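PDB 4BOB: ERPP protein from Borrelia burgdorferi, which is an outer surface lipoprotein of the Lyme disease spirochaete that binds the complement regulator factor H, probably helping the bacterium to evade complement. Local coordinates for residues K29-V37 and L156-K164. Numbering follows the deposited sequence.
Sequences KIEFSKFTV and LEVLKKNLK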
loop_
_atom_site.group_PDB
_atom_site.type_symbol
_atom_site.label_atom_id
_atom_site.label_comp_id
_atom_site.label_asym_id
_atom_site.label_seq_id
_atom_site.Cartn_x
_atom_site.Cartn_y
_atom_site.Cartn_z
ATOM N N LYS A 29 16.226 -10.658 -9.225
ATOM C CA LYS A 29 15.237 -11.472 -10.014
ATOM C C LYS A 29 13.993 -11.766 -9.196
ATOM O O LYS A 29 14.086 -12.187 -8.041
ATOM C CB LYS A 29 15.833 -12.802 -10.477
ATOM C CG LYS A 29 14.920 -13.566 -11.436
ATOM C CD LYS A 29 15.480 -14.928 -11.824
ATOM C CE LYS A 29 14.896 -15.424 -13.154
ATOM N NZ LYS A 29 15.649 -15.010 -14.390
ATOM N N ILE A 30 12.840 -11.578 -9.828
ATOM C CA ILE A 30 11.544 -11.632 -9.159
ATOM C C ILE A 30 10.621 -12.648 -9.860
ATOM O O ILE A 30 10.398 -12.584 -11.080
ATOM C CB ILE A 30 10.898 -10.221 -9.129
ATOM C CG1 ILE A 30 11.833 -9.210 -8.429
ATOM C CG2 ILE A 30 9.509 -10.254 -8.494
ATOM C CD1 ILE A 30 12.214 -9.546 -7.002
ATOM N N GLU A 31 10.087 -13.586 -9.082
ATOM C CA GLU A 31 9.275 -14.676 -9.634
ATOM C C GLU A 31 7.868 -14.251 -10.066
ATOM O O GLU A 31 7.381 -14.676 -11.107
ATOM C CB GLU A 31 9.158 -15.820 -8.614
ATOM C CG GLU A 31 10.484 -16.425 -8.191
ATOM C CD GLU A 31 11.154 -17.185 -9.318
ATOM O OE1 GLU A 31 11.492 -16.572 -10.357
ATOM O OE2 GLU A 31 11.334 -18.407 -9.167
ATOM N N PHE A 32 7.228 -13.413 -9.260
ATOM C CA PHE A 32 5.786 -13.278 -9.307
ATOM C C PHE A 32 5.309 -12.291 -10.365
ATOM O O PHE A 32 6.008 -11.361 -10.740
ATOM C CB PHE A 32 5.229 -12.934 -7.909
ATOM C CG PHE A 32 5.306 -11.469 -7.540
ATOM C CD1 PHE A 32 4.381 -10.555 -8.033
ATOM C CD2 PHE A 32 6.268 -11.019 -6.651
ATOM C CE1 PHE A 32 4.440 -9.215 -7.675
ATOM C CE2 PHE A 32 6.337 -9.684 -6.287
ATOM C CZ PHE A 32 5.421 -8.776 -6.801
ATOM N N SER A 33 4.085 -12.516 -10.819
ATOM C CA SER A 33 3.451 -11.695 -11.832
ATOM C C SER A 33 2.404 -10.783 -11.174
ATOM O O SER A 33 2.498 -9.558 -11.196
ATOM C CB SER A 33 2.785 -12.622 -12.853
ATOM O OG SER A 33 2.637 -11.993 -14.100
ATOM N N LYS A 34 1.419 -11.410 -10.552
ATOM C CA LYS A 34 0.266 -10.707 -10.052
ATOM C C LYS A 34 -0.351 -11.453 -8.898
ATOM O O LYS A 34 -0.465 -12.670 -8.927
ATOM C CB LYS A 34 -0.782 -10.568 -11.155
ATOM C CG LYS A 34 -2.158 -10.119 -10.646
ATOM C CD LYS A 34 -3.106 -9.785 -11.788
ATOM C CE LYS A 34 -3.696 -11.032 -12.416
ATOM N NZ LYS A 34 -4.565 -10.634 -13.561
ATOM N N PHE A 35 -0.782 -10.701 -7.897
ATOM C CA PHE A 35 -1.566 -11.269 -6.823
ATOM C C PHE A 35 -2.369 -10.194 -6.070
ATOM O O PHE A 35 -2.234 -8.987 -6.312
ATOM C CB PHE A 35 -0.663 -12.079 -5.892
ATOM C CG PHE A 35 0.244 -11.244 -5.045
ATOM C CD1 PHE A 35 1.446 -10.778 -5.542
ATOM C CD2 PHE A 35 -0.109 -10.926 -3.745
ATOM C CE1 PHE A 35 2.279 -10.005 -4.760
ATOM C CE2 PHE A 35 0.721 -10.170 -2.952
ATOM C CZ PHE A 35 1.924 -9.714 -3.458
ATOM N N THR A 36 -3.228 -10.662 -5.177
ATOM C CA THR A 36 -4.141 -9.799 -4.455
ATOM C C THR A 36 -3.934 -10.075 -2.992
ATOM O O THR A 36 -3.473 -11.164 -2.610
ATOM C CB THR A 36 -5.608 -10.067 -4.846
ATOM O OG1 THR A 36 -5.691 -10.279 -6.257
ATOM C CG2 THR A 36 -6.471 -8.887 -4.535
ATOM N N VAL A 37 -4.242 -9.062 -2.187
ATOM C CA VAL A 37 -4.167 -9.158 -0.724
ATOM C C VAL A 37 -5.135 -8.123 -0.117
ATOM O O VAL A 37 -5.331 -7.041 -0.671
ATOM C CB VAL A 37 -2.697 -9.010 -0.204
ATOM C CG1 VAL A 37 -1.966 -7.862 -0.902
ATOM C CG2 VAL A 37 -2.653 -8.863 1.315
ATOM N N LEU A 156 0.716 -9.369 7.023
ATOM C CA LEU A 156 2.113 -9.671 6.714
ATOM C C LEU A 156 2.293 -11.036 6.020
ATOM O O LEU A 156 2.918 -11.117 4.981
ATOM C CB LEU A 156 2.953 -9.587 7.988
ATOM C CG LEU A 156 4.433 -9.905 7.807
ATOM C CD1 LEU A 156 5.087 -9.111 6.673
ATOM C CD2 LEU A 156 5.167 -9.684 9.122
ATOM N N GLU A 157 1.698 -12.075 6.595
ATOM C CA GLU A 157 1.760 -13.453 6.085
ATOM C C GLU A 157 1.387 -13.625 4.613
ATOM O O GLU A 157 1.997 -14.432 3.889
ATOM C CB GLU A 157 0.851 -14.359 6.926
ATOM C CG GLU A 157 0.570 -15.714 6.287
ATOM C CD GLU A 157 0.337 -16.816 7.293
ATOM O OE1 GLU A 157 -0.043 -16.503 8.454
ATOM O OE2 GLU A 157 0.540 -17.997 6.905
ATOM N N VAL A 158 0.376 -12.896 4.164
ATOM C CA VAL A 158 0.059 -12.934 2.740
ATOM C C VAL A 158 1.147 -12.204 1.915
ATOM O O VAL A 158 1.584 -12.728 0.897
ATOM C CB VAL A 158 -1.353 -12.393 2.431
ATOM C CG1 VAL A 158 -1.635 -12.517 0.940
ATOM C CG2 VAL A 158 -2.412 -13.148 3.229
ATOM N N LEU A 159 1.605 -11.029 2.368
ATOM C CA LEU A 159 2.686 -10.293 1.683
ATOM C C LEU A 159 4.002 -11.080 1.590
ATOM O O LEU A 159 4.782 -10.900 0.672
ATOM C CB LEU A 159 2.962 -8.954 2.372
ATOM C CG LEU A 159 2.034 -7.750 2.141
ATOM C CD1 LEU A 159 2.437 -6.580 3.028
ATOM C CD2 LEU A 159 2.022 -7.285 0.701
ATOM N N LYS A 160 4.250 -11.948 2.555
ATOM C CA LYS A 160 5.469 -12.747 2.561
ATOM C C LYS A 160 5.366 -13.956 1.619
ATOM O O LYS A 160 6.288 -14.194 0.827
ATOM C CB LYS A 160 5.821 -13.169 3.995
ATOM C CG LYS A 160 6.432 -12.035 4.808
ATOM C CD LYS A 160 6.516 -12.343 6.304
ATOM C CE LYS A 160 7.598 -13.365 6.629
ATOM N NZ LYS A 160 7.645 -13.632 8.102
ATOM N N LYS A 161 4.253 -14.694 1.706
ATOM C CA LYS A 161 3.938 -15.793 0.770
ATOM C C LYS A 161 4.132 -15.419 -0.703
ATOM O O LYS A 161 4.707 -16.187 -1.475
ATOM C CB LYS A 161 2.494 -16.292 0.958
ATOM C CG LYS A 161 2.375 -17.500 1.876
ATOM C CD LYS A 161 0.928 -17.951 2.097
ATOM C CE LYS A 161 0.841 -19.062 3.158
ATOM N NZ LYS A 161 -0.485 -19.203 3.846
ATOM N N ASN A 162 3.663 -14.234 -1.086
ATOM C CA ASN A 162 3.577 -13.856 -2.490
ATOM C C ASN A 162 4.726 -13.004 -2.986
ATOM O O ASN A 162 5.075 -13.119 -4.150
ATOM C CB ASN A 162 2.265 -13.117 -2.754
ATOM C CG ASN A 162 1.034 -14.017 -2.626
ATOM O OD1 ASN A 162 0.501 -14.491 -3.629
ATOM N ND2 ASN A 162 0.564 -14.232 -1.398
ATOM N N LEU A 163 5.297 -12.152 -2.123
ATOM C CA LEU A 163 6.340 -11.161 -2.527
ATOM C C LEU A 163 7.749 -11.760 -2.661
ATOM O O LEU A 163 8.575 -11.664 -1.745
ATOM C CB LEU A 163 6.420 -9.977 -1.536
ATOM C CG LEU A 163 5.940 -8.547 -1.841
ATOM C CD1 LEU A 163 5.877 -8.267 -3.335
ATOM C CD2 LEU A 163 4.608 -8.224 -1.187
ATOM N N LYS A 164 8.016 -12.381 -3.806
ATOM C CA LYS A 164 9.330 -12.946 -4.102
ATOM C C LYS A 164 9.544 -12.993 -5.617
ATOM O O LYS A 164 8.666 -13.418 -6.367
ATOM C CB LYS A 164 9.522 -14.373 -3.514
ATOM C CG LYS A 164 8.593 -14.874 -2.392
ATOM C CD LYS A 164 7.518 -15.834 -2.896
ATOM C CE LYS A 164 8.095 -17.026 -3.653
ATOM N NZ LYS A 164 7.160 -18.193 -3.779
#
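Val158, in the first turn of helix 156-162, meets Val37 on strand 34-37, and the two side chains lie alongside one another, pointing opposite ways. The torsion that sets CG1 of Val158 opposite the main-chain nitrogen places it 3.8 Å from Val37 CG2. Leu159 adds a looser apolar contact, its CD2 4.3 Å from Val37 CG1, and packs on Ile154 and on Met91 of helix 84-93.

One turn on, Asn162 carries the centre of the interface. Its CB sits 3.3 Å from the centroid of the Phe35 ring and 10° off the ring normal, a CH-pi contact over the face. The amide plane is 16° from that of the ring, and OD1 lies beside Phe35 CB. What fixes the amide rotation is a bond from Asn162 ND2 to Val158 O, 2.9 Å long, with an N-H...O angle of 166°; the same carbonyl receives Asn162 N from the opposite face of its plane.

The helix directly follows strand 149-155, which pairs with strand 34-42 in the antiparallel sheet, and it carries on in the same general direction, so that it too runs antiparallel to strand 34-37; the axes of the two short segments approach to 9.1 Å. The last helix of the chain thus packs against its first strand.

Leu163, at the centre of an inverse gamma turn, touches two rings with its two methyls: CD2 at the edge of Phe35, 3.8 Å from CZ, and CD1 alongside Phe32 and oblique to its ring. Phe35 CE1 lies over one face of the Phe32 ring, nearer the ring's outline than its middle. Lys164 O accepts two weak backbone bonds, from Glu31 N at 3.1 Å and from Phe32 N at 3.2 Å, and lies at the Phe32 ring edge.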